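Enterochelin esterase (Salmonella enterica subsp. enterica serovar Typhimurium, PDB 3MGA) probably hydrolyses the ester bonds of ferric enterobactin, so that iron carried by this siderophore can be released inside the cell. Local coordinates at residues T35-D40 with V80-T85; G43-S48 with R74-D79; H47-R52 with P99-D104. All blocks are in the same frame, centred on the assembly; numbering follows the deposited sequence.

Contact 1. Residues T35-D40 with V80-T85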
loop_
_atom_site.group_PDB
_atom_site.type_symbol
_atom_site.label_atom_id
_atom_site.label_comp_id
_atom_site.label_asym_id
_atom_site.label_seq_id
_atom_site.Cartn_x
_atom_site.Cartn_y
_atom_site.Cartn_z
ATOM N N THR A 35 10.779 -2.897 21.109
ATOM C CA THR A 35 9.846 -3.294 22.152
ATOM C C THR A 35 8.538 -2.524 22.061
ATOM O O THR A 35 8.531 -1.298 21.952
ATOM C CB THR A 35 10.448 -3.056 23.558
ATOM O OG1 THR A 35 11.636 -3.839 23.705
ATOM C CG2 THR A 35 9.464 -3.442 24.645
ATOM N N PHE A 36 7.435 -3.265 22.122
ATOM C CA PHE A 36 6.097 -2.702 22.072
ATOM C C PHE A 36 5.486 -2.734 23.458
ATOM O O PHE A 36 5.736 -3.663 24.230
ATOM C CB PHE A 36 5.227 -3.511 21.115
ATOM C CG PHE A 36 5.640 -3.395 19.677
ATOM C CD1 PHE A 36 4.898 -2.625 18.790
ATOM C CD2 PHE A 36 6.769 -4.034 19.215
ATOM C CE1 PHE A 36 5.275 -2.517 17.456
ATOM C CE2 PHE A 36 7.156 -3.923 17.889
ATOM C CZ PHE A 36 6.407 -3.163 17.008
ATOM N N TRP A 37 4.694 -1.714 23.778
ATOM C CA TRP A 37 4.033 -1.633 25.069
ATOM C C TRP A 37 2.537 -1.365 24.905
ATOM O O TRP A 37 2.122 -0.574 24.056
ATOM C CB TRP A 37 4.610 -0.499 25.913
ATOM C CG TRP A 37 6.095 -0.482 26.061
ATOM C CD1 TRP A 37 6.974 0.290 25.360
ATOM C CD2 TRP A 37 6.878 -1.253 26.976
ATOM N NE1 TRP A 37 8.258 0.046 25.777
ATOM C CE2 TRP A 37 8.229 -0.897 26.770
ATOM C CE3 TRP A 37 6.571 -2.213 27.952
ATOM C CZ2 TRP A 37 9.275 -1.468 27.503
ATOM C CZ3 TRP A 37 7.613 -2.779 28.682
ATOM C CH2 TRP A 37 8.947 -2.404 28.452
ATOM N N TRP A 38 1.742 -2.046 25.722
ATOM C CA TRP A 38 0.298 -1.860 25.755
ATOM C C TRP A 38 -0.096 -1.865 27.220
ATOM O O TRP A 38 0.284 -2.769 27.965
ATOM C CB TRP A 38 -0.462 -2.946 24.983
ATOM C CG TRP A 38 -1.969 -2.746 25.023
ATOM C CD1 TRP A 38 -2.694 -1.817 24.325
ATOM C CD2 TRP A 38 -2.921 -3.498 25.794
ATOM N NE1 TRP A 38 -4.037 -1.940 24.623
ATOM C CE2 TRP A 38 -4.201 -2.964 25.520
ATOM C CE3 TRP A 38 -2.814 -4.567 26.694
ATOM C CZ2 TRP A 38 -5.363 -3.466 26.105
ATOM C CZ3 TRP A 38 -3.971 -5.064 27.281
ATOM C CH2 TRP A 38 -5.228 -4.512 26.984
ATOM N N ARG A 39 -0.829 -0.834 27.627
ATOM C CA ARG A 39 -1.287 -0.692 29.000
ATOM C C ARG A 39 -2.700 -1.247 29.106
ATOM O O ARG A 39 -3.617 -0.757 28.445
ATOM C CB ARG A 39 -1.280 0.780 29.414
ATOM C CG ARG A 39 -1.644 1.015 30.875
ATOM C CD ARG A 39 -1.564 2.489 31.236
ATOM N NE ARG A 39 -1.685 2.710 32.675
ATOM C CZ ARG A 39 -1.661 3.906 33.263
ATOM N NH1 ARG A 39 -1.528 5.020 32.542
ATOM N NH2 ARG A 39 -1.771 3.991 34.581
ATOM N N ASP A 40 -2.874 -2.274 29.932
ATOM C CA ASP A 40 -4.183 -2.881 30.119
ATOM C C ASP A 40 -5.035 -1.921 30.943
ATOM O O ASP A 40 -4.652 -1.556 32.051
ATOM C CB ASP A 40 -4.045 -4.238 30.820
ATOM C CG ASP A 40 -5.344 -5.030 30.842
ATOM O OD1 ASP A 40 -6.434 -4.420 30.852
ATOM O OD2 ASP A 40 -5.272 -6.275 30.863
ATOM N N VAL A 80 1.156 -3.822 32.642
ATOM C CA VAL A 80 2.023 -3.654 31.493
ATOM C C VAL A 80 2.177 -4.939 30.704
ATOM O O VAL A 80 2.548 -5.973 31.262
ATOM C CB VAL A 80 3.446 -3.229 31.911
ATOM C CG1 VAL A 80 4.328 -3.058 30.677
ATOM C CG2 VAL A 80 3.414 -1.947 32.731
ATOM N N TRP A 81 1.862 -4.865 29.414
ATOM C CA TRP A 81 2.048 -5.980 28.498
ATOM C C TRP A 81 3.231 -5.576 27.625
ATOM O O TRP A 81 3.426 -4.399 27.333
ATOM C CB TRP A 81 0.809 -6.257 27.656
ATOM C CG TRP A 81 -0.342 -6.819 28.421
ATOM C CD1 TRP A 81 -1.195 -6.134 29.233
ATOM C CD2 TRP A 81 -0.811 -8.173 28.398
ATOM N NE1 TRP A 81 -2.148 -6.981 29.741
ATOM C CE2 TRP A 81 -1.938 -8.238 29.243
ATOM C CE3 TRP A 81 -0.380 -9.339 27.760
ATOM C CZ2 TRP A 81 -2.645 -9.422 29.461
ATOM C CZ3 TRP A 81 -1.077 -10.514 27.976
ATOM C CH2 TRP A 81 -2.199 -10.547 28.822
ATOM N N ARG A 82 4.010 -6.559 27.199
ATOM C CA ARG A 82 5.209 -6.296 26.440
ATOM C C ARG A 82 5.478 -7.393 25.434
ATOM O O ARG A 82 5.064 -8.536 25.608
ATOM C CB ARG A 82 6.379 -6.218 27.437
ATOM C CG ARG A 82 7.772 -6.046 26.839
ATOM C CD ARG A 82 8.841 -6.111 27.928
ATOM N NE ARG A 82 8.834 -7.400 28.620
ATOM C CZ ARG A 82 9.608 -7.708 29.661
ATOM N NH1 ARG A 82 10.465 -6.820 30.158
ATOM N NH2 ARG A 82 9.515 -8.914 30.216
ATOM N N TRP A 83 6.186 -7.023 24.376
ATOM C CA TRP A 83 6.580 -7.955 23.335
ATOM C C TRP A 83 7.646 -7.275 22.498
ATOM O O TRP A 83 7.535 -6.097 22.177
ATOM C CB TRP A 83 5.390 -8.370 22.468
ATOM C CG TRP A 83 5.755 -9.351 21.407
ATOM C CD1 TRP A 83 5.804 -10.710 21.526
ATOM C CD2 TRP A 83 6.127 -9.049 20.060
ATOM N NE1 TRP A 83 6.185 -11.275 20.332
ATOM C CE2 TRP A 83 6.392 -10.277 19.415
ATOM C CE3 TRP A 83 6.265 -7.858 19.333
ATOM C CZ2 TRP A 83 6.789 -10.349 18.076
ATOM C CZ3 TRP A 83 6.653 -7.932 17.995
ATOM C CH2 TRP A 83 6.906 -9.169 17.383
ATOM N N SER A 84 8.681 -8.024 22.149
ATOM C CA SER A 84 9.777 -7.479 21.370
ATOM C C SER A 84 10.103 -8.358 20.186
ATOM O O SER A 84 9.709 -9.525 20.139
ATOM C CB SER A 84 11.016 -7.327 22.254
ATOM O OG SER A 84 10.770 -6.414 23.308
ATOM N N THR A 85 10.834 -7.782 19.236
ATOM C CA THR A 85 11.246 -8.485 18.034
ATOM C C THR A 85 12.431 -7.772 17.402
ATOM O O THR A 85 12.858 -6.724 17.886
ATOM C CB THR A 85 10.092 -8.549 17.003
ATOM O OG1 THR A 85 10.554 -9.165 15.793
ATOM C CG2 THR A 85 9.588 -7.162 16.675
#
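Trp38 and Trp81 face each other as a hydrogen-bonded pair of two antiparallel strands. Trp81 N reaches Trp38 O at 3.0 Å, and the return bond from Trp38 N to Trp81 O is weak. The next such pair has its sound donor on the other strand: Phe36 N bonds Trp83 O at 2.8 Å in a nearly straight line (172° at the hydrogen), and the bond back is weak.

Aromatic contacts gather on the face bearing Phe36, Trp38, Trp81 and Trp83. Trp81 CD1 comes in at the edge of the Trp38 ring, 3.4 Å from Trp38 CE3, with the two planes inclined at 59°. Phe36 and Trp83 lie alongside each other, Phe36 CD2 being 3.9 Å from Trp83 CE3.

On the opposite face, the six-membered ring of Trp37 lies against aliphatic groups of the next strand: its CE3 meets Val80 CG1 at 3.6 Å, and CZ3 rests beside Arg82 CD at 3.6 Å. With CG anti to the carbonyl carbon (chi1 -51°), the indole leans toward that strand, and its NE1 bonds Glu23.

Polar side chains meet near both ends. Thr35 OG1 and Ser84 OG are hydrogen-bonded at 2.7 Å, while Trp81 NE1 makes a weak bond to Asp40 OD2, whose stronger partners are Arg74 and probably Ser48.

The chemistry is thus two-sided: four aromatic residues look inward onto strands 52-57 and 92-100, as in the hydrophobic interior of a beta sandwich, whereas the other face combines apolar packing under helix 13-17 with hydroxyl and charged groups.

Contact 2. Residues G43-S48 with R74-D79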
loop_
_atom_site.group_PDB
_atom_site.type_symbol
_atom_site.label_atom_id
_atom_site.label_comp_id
_atom_site.label_asym_id
_atom_site.label_seq_id
_atom_site.Cartn_x
_atom_site.Cartn_y
_atom_site.Cartn_z
ATOM N N GLY A 43 -6.533 -3.261 34.620
ATOM C CA GLY A 43 -5.621 -3.618 35.713
ATOM C C GLY A 43 -4.669 -4.789 35.523
ATOM O O GLY A 43 -4.236 -5.093 34.407
ATOM N N ASN A 44 -4.340 -5.433 36.645
ATOM C CA ASN A 44 -3.419 -6.571 36.673
ATOM C C ASN A 44 -4.122 -7.922 36.453
ATOM O O ASN A 44 -5.308 -7.958 36.121
ATOM C CB ASN A 44 -2.611 -6.558 37.984
ATOM C CG ASN A 44 -3.486 -6.670 39.229
ATOM O OD1 ASN A 44 -4.630 -7.120 39.172
ATOM N ND2 ASN A 44 -2.935 -6.269 40.366
ATOM N N GLU A 45 -3.377 -9.017 36.629
ATOM C CA GLU A 45 -3.897 -10.388 36.445
ATOM C C GLU A 45 -5.263 -10.625 37.095
ATOM O O GLU A 45 -6.234 -10.963 36.412
ATOM C CB GLU A 45 -2.935 -11.453 37.020
ATOM C CG GLU A 45 -1.485 -11.418 36.536
ATOM C CD GLU A 45 -0.657 -10.310 37.175
ATOM O OE1 GLU A 45 -1.041 -9.807 38.253
ATOM O OE2 GLU A 45 0.395 -9.955 36.602
ATOM N N THR A 46 -5.318 -10.451 38.417
ATOM C CA THR A 46 -6.533 -10.691 39.207
ATOM C C THR A 46 -7.748 -9.856 38.809
ATOM O O THR A 46 -8.885 -10.282 39.021
ATOM C CB THR A 46 -6.271 -10.484 40.727
ATOM O OG1 THR A 46 -5.808 -9.149 40.966
ATOM C CG2 THR A 46 -5.233 -11.473 41.235
ATOM N N HIS A 47 -7.512 -8.675 38.242
ATOM C CA HIS A 47 -8.599 -7.787 37.834
ATOM C C HIS A 47 -8.954 -7.939 36.354
ATOM O O HIS A 47 -10.109 -8.210 36.018
ATOM C CB HIS A 47 -8.248 -6.328 38.160
ATOM C CG HIS A 47 -8.119 -6.054 39.629
ATOM N ND1 HIS A 47 -6.916 -6.122 40.298
ATOM C CD2 HIS A 47 -9.047 -5.719 40.559
ATOM C CE1 HIS A 47 -7.106 -5.839 41.575
ATOM N NE2 HIS A 47 -8.390 -5.589 41.759
ATOM N N SER A 48 -7.964 -7.772 35.478
ATOM C CA SER A 48 -8.179 -7.877 34.032
ATOM C C SER A 48 -8.426 -9.306 33.532
ATOM O O SER A 48 -7.667 -10.219 33.855
ATOM C CB SER A 48 -6.982 -7.303 33.275
ATOM O OG SER A 48 -7.151 -7.465 31.877
ATOM N N ARG A 74 2.351 -9.990 29.982
ATOM C CA ARG A 74 2.386 -8.952 31.010
ATOM C C ARG A 74 3.445 -9.205 32.074
ATOM O O ARG A 74 3.717 -10.348 32.446
ATOM C CB ARG A 74 1.024 -8.737 31.695
ATOM C CG ARG A 74 0.350 -9.975 32.249
ATOM C CD ARG A 74 -0.552 -9.626 33.442
ATOM N NE ARG A 74 -1.444 -8.482 33.228
ATOM C CZ ARG A 74 -2.703 -8.549 32.798
ATOM N NH1 ARG A 74 -3.273 -9.717 32.508
ATOM N NH2 ARG A 74 -3.403 -7.433 32.660
ATOM N N ILE A 75 4.027 -8.114 32.564
ATOM C CA ILE A 75 5.038 -8.183 33.602
ATOM C C ILE A 75 4.266 -8.447 34.887
ATOM O O ILE A 75 3.562 -7.568 35.377
ATOM C CB ILE A 75 5.843 -6.864 33.718
ATOM C CG1 ILE A 75 6.300 -6.376 32.335
ATOM C CG2 ILE A 75 7.021 -7.035 34.670
ATOM C CD1 ILE A 75 7.034 -7.420 31.524
ATOM N N ALA A 76 4.375 -9.670 35.403
ATOM C CA ALA A 76 3.663 -10.084 36.617
ATOM C C ALA A 76 3.533 -8.970 37.663
ATOM O O ALA A 76 4.528 -8.365 38.057
ATOM C CB ALA A 76 4.338 -11.305 37.233
ATOM N N GLY A 77 2.299 -8.704 38.090
ATOM C CA GLY A 77 2.015 -7.683 39.105
ATOM C C GLY A 77 1.552 -6.328 38.587
ATOM O O GLY A 77 0.981 -5.544 39.346
ATOM N N THR A 78 1.785 -6.049 37.305
ATOM C CA THR A 78 1.414 -4.759 36.707
ATOM C C THR A 78 0.469 -4.879 35.510
ATOM O O THR A 78 0.219 -5.971 35.005
ATOM C CB THR A 78 2.667 -4.010 36.218
ATOM O OG1 THR A 78 3.354 -4.818 35.255
ATOM C CG2 THR A 78 3.599 -3.700 37.368
ATOM N N ASP A 79 -0.043 -3.732 35.063
ATOM C CA ASP A 79 -0.933 -3.669 33.899
ATOM C C ASP A 79 -0.128 -3.470 32.608
ATOM O O ASP A 79 -0.664 -3.001 31.603
ATOM C CB ASP A 79 -1.951 -2.528 34.052
ATOM C CG ASP A 79 -1.301 -1.141 34.055
ATOM O OD1 ASP A 79 -0.058 -1.046 33.969
ATOM O OD2 ASP A 79 -2.046 -0.141 34.145
#
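Asn44, whose CB lies 4.0 Å from Gly77 O of the facing loop, offers a side-chain oxygen that several groups grip. Its OD1 takes a bond from His47 ND1 at 2.7 Å and another from Thr46 OG1, the two donors arriving from opposite faces of the amide plane; a weak third comes from His47 N. This fixes the rotation of the amide and folds the segment 43-48 into a compact bend, which Ser48 N closes by bonding Asn44 O.

From that bend Glu45 reaches across. A turn in its chain at chi2 (77°) brings the carboxylate round to the other loop, where OE2 accepts the backbone N-H of Gly77 at 2.7 Å, on the syn side and 18° out of the carboxylate plane. The same oxygen lies 3.3 Å from Arg74 CD, but no N-H of the guanidinium points at it, and any attraction there is probably one of charge alone.

Arg74 slips beneath the bend, one face of its guanidinium covered by the backbone, with Glu45 N over the centre of the group. Arg74 NH2 comes within 3.0 Å of Gly43 O and 3.6 Å of Ser48 CB. The strongest partner of this arginine is Asp40, with which NH2 forms a salt bridge; Ser48 OG probably bonds the same carboxylate, so both loops converge on one anion.

Within 74-79, Ile75 O accepts from both Thr78 N and Thr78 OG1, locking a turn whose Gly77 N-H is taken up by the carboxylate from the neighbouring loop. Glycine at the third position, with a positive phi, is characteristic of a type II beta turn, here in the connection between antiparallel strands 73-74 and 80-87.

Contact 3. Residues H47-R52 with P99-D104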
loop_
_atom_site.group_PDB
_atom_site.type_symbol
_atom_site.label_atom_id
_atom_site.label_comp_id
_atom_site.label_asym_id
_atom_site.label_seq_id
_atom_site.Cartn_x
_atom_site.Cartn_y
_atom_site.Cartn_z
ATOM N N HIS A 47 -7.512 -8.675 38.242
ATOM C CA HIS A 47 -8.599 -7.787 37.834
ATOM C C HIS A 47 -8.954 -7.939 36.354
ATOM O O HIS A 47 -10.109 -8.210 36.018
ATOM C CB HIS A 47 -8.248 -6.328 38.160
ATOM C CG HIS A 47 -8.119 -6.054 39.629
ATOM N ND1 HIS A 47 -6.916 -6.122 40.298
ATOM C CD2 HIS A 47 -9.047 -5.719 40.559
ATOM C CE1 HIS A 47 -7.106 -5.839 41.575
ATOM N NE2 HIS A 47 -8.390 -5.589 41.759
ATOM N N SER A 48 -7.964 -7.772 35.478
ATOM C CA SER A 48 -8.179 -7.877 34.032
ATOM C C SER A 48 -8.426 -9.306 33.532
ATOM O O SER A 48 -7.667 -10.219 33.855
ATOM C CB SER A 48 -6.982 -7.303 33.275
ATOM O OG SER A 48 -7.151 -7.465 31.877
ATOM N N PRO A 49 -9.470 -9.493 32.705
ATOM C CA PRO A 49 -9.800 -10.794 32.145
ATOM C C PRO A 49 -9.105 -11.048 30.802
ATOM O O PRO A 49 -9.424 -12.027 30.127
ATOM C CB PRO A 49 -11.302 -10.675 31.918
ATOM C CG PRO A 49 -11.466 -9.252 31.469
ATOM C CD PRO A 49 -10.402 -8.457 32.216
ATOM N N ILE A 50 -8.171 -10.177 30.418
ATOM C CA ILE A 50 -7.463 -10.319 29.148
ATOM C C ILE A 50 -6.537 -11.538 29.095
ATOM O O ILE A 50 -5.661 -11.717 29.948
ATOM C CB ILE A 50 -6.645 -9.053 28.806
ATOM C CG1 ILE A 50 -7.574 -7.849 28.618
ATOM C CG2 ILE A 50 -5.841 -9.269 27.545
ATOM C CD1 ILE A 50 -8.603 -8.027 27.514
ATOM N N ARG A 51 -6.750 -12.357 28.064
ATOM C CA ARG A 51 -5.975 -13.571 27.818
ATOM C C ARG A 51 -4.864 -13.317 26.790
ATOM O O ARG A 51 -3.729 -13.757 26.972
ATOM C CB ARG A 51 -6.891 -14.683 27.291
ATOM C CG ARG A 51 -7.965 -15.174 28.255
ATOM C CD ARG A 51 -7.380 -15.918 29.439
ATOM N NE ARG A 51 -8.416 -16.537 30.264
ATOM C CZ ARG A 51 -8.175 -17.305 31.327
ATOM N NH1 ARG A 51 -6.927 -17.560 31.710
ATOM N NH2 ARG A 51 -9.188 -17.826 32.012
ATOM N N ARG A 52 -5.201 -12.623 25.705
ATOM C CA ARG A 52 -4.223 -12.330 24.640
ATOM C C ARG A 52 -4.154 -10.855 24.260
ATOM O O ARG A 52 -5.080 -10.085 24.488
ATOM C CB ARG A 52 -4.561 -13.118 23.365
ATOM C CG ARG A 52 -4.537 -14.639 23.494
ATOM C CD ARG A 52 -3.134 -15.191 23.731
ATOM N NE ARG A 52 -3.125 -16.654 23.691
ATOM C CZ ARG A 52 -3.375 -17.453 24.728
ATOM N NH1 ARG A 52 -3.662 -16.954 25.927
ATOM N NH2 ARG A 52 -3.340 -18.771 24.564
ATOM N N PRO A 99 -6.102 -6.845 21.769
ATOM C CA PRO A 99 -6.288 -7.300 23.139
ATOM C C PRO A 99 -7.648 -7.971 23.268
ATOM O O PRO A 99 -8.669 -7.324 23.040
ATOM C CB PRO A 99 -6.216 -6.009 23.956
ATOM C CG PRO A 99 -6.601 -4.935 23.021
ATOM C CD PRO A 99 -6.285 -5.390 21.631
ATOM N N THR A 100 -7.655 -9.258 23.613
ATOM C CA THR A 100 -8.895 -10.021 23.730
ATOM C C THR A 100 -8.911 -10.991 24.903
ATOM O O THR A 100 -7.868 -11.323 25.465
ATOM C CB THR A 100 -9.149 -10.858 22.457
ATOM O OG1 THR A 100 -10.321 -11.669 22.644
ATOM C CG2 THR A 100 -7.957 -11.768 22.163
ATOM N N GLU A 101 -10.116 -11.432 25.253
ATOM C CA GLU A 101 -10.329 -12.403 26.320
ATOM C C GLU A 101 -10.378 -13.794 25.710
ATOM O O GLU A 101 -10.352 -14.792 26.424
ATOM C CB GLU A 101 -11.661 -12.151 27.032
ATOM C CG GLU A 101 -11.811 -10.786 27.686
ATOM C CD GLU A 101 -13.174 -10.603 28.336
ATOM O OE1 GLU A 101 -14.012 -11.527 28.246
ATOM O OE2 GLU A 101 -13.412 -9.536 28.938
ATOM N N ARG A 102 -10.473 -13.855 24.383
ATOM C CA ARG A 102 -10.552 -15.127 23.674
ATOM C C ARG A 102 -9.207 -15.832 23.616
ATOM O O ARG A 102 -8.156 -15.188 23.526
ATOM C CB ARG A 102 -11.055 -14.915 22.243
ATOM C CG ARG A 102 -12.436 -14.283 22.139
ATOM C CD ARG A 102 -12.858 -14.155 20.682
ATOM N NE ARG A 102 -13.001 -15.461 20.036
ATOM C CZ ARG A 102 -13.294 -15.640 18.749
ATOM N NH1 ARG A 102 -13.464 -14.596 17.941
ATOM N NH2 ARG A 102 -13.406 -16.872 18.260
ATOM N N ASP A 103 -9.254 -17.160 23.666
ATOM C CA ASP A 103 -8.056 -17.990 23.582
ATOM C C ASP A 103 -8.346 -19.292 22.828
ATOM O O ASP A 103 -7.642 -20.289 23.004
ATOM C CB ASP A 103 -7.507 -18.276 24.985
ATOM C CG ASP A 103 -8.522 -18.975 25.889
ATOM O OD1 ASP A 103 -9.606 -19.365 25.406
ATOM O OD2 ASP A 103 -8.229 -19.130 27.093
ATOM N N ASP A 104 -9.366 -19.264 21.969
ATOM C CA ASP A 104 -9.778 -20.445 21.202
ATOM C C ASP A 104 -9.807 -20.198 19.690
ATOM O O ASP A 104 -10.633 -20.777 18.983
ATOM C CB ASP A 104 -11.162 -20.927 21.678
ATOM C CG ASP A 104 -12.273 -19.886 21.466
ATOM O OD1 ASP A 104 -11.968 -18.717 21.128
ATOM O OD2 ASP A 104 -13.462 -20.245 21.645
#
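Arg51 and Arg52 both bend at chi2 (-68°) and reach residues 101-103, where they meet Asp103 at different angles. Arg51 runs alongside Asp103, pointing the same way, with their flat groups 32° apart; Arg51 NE is 4.1 Å from Asp103 OD2, which lies well out of the guanidinium plane, so only the charges can attract. Arg52 crosses Asp103 at about a right angle, so that Asp103 CB lies over one face of its guanidinium. Nearer the backbone, Arg52 CB packs on Thr100 CG2 at 3.8 Å. Glu101, extended beyond CG, passes obliquely over Pro49 and brings its OE2 3.2 Å from CG of the proline ring. Ile50 CG2 rests 3.6 Å from Thr100 O.

The two arginines also turn their backbone N-H groups to one acceptor. Arg51 N lies 3.0 Å from Thr100 O, in the carbonyl plane and on a lone pair; Arg52 N, equally distant, is tilted from that plane. Thr100 N answers to Arg52 O at 2.8 Å. This is a classic beta bulge.

The bulge stands where edge strand 52-57 begins beside the end of strand 92-100, and Ile50 packs on Asp40 just beyond strand 32-39.

After helix 13-17 and strand 23-26 the chain enters strand 32-39, which contact 1 later joins to strand 80-87, closing a long loop. Within that loop, contact 2 brings the connection after strand 32-39 against the turn between strands 73-74 and 80-87. Contact 3 starts from the same connection, sharing His47 and Ser48 with contact 2, but closes only at the end of strand 92-100, so it crosses contact 1. Contact 1 belongs to one antiparallel sheet and contact 3 to the other, while Asp40 of contact 1 meets Ser48 and Arg74 of contact 2. Trp38 on Pro99 and Trp81 on Ile50 bridge the two sheets of this N-terminal domain.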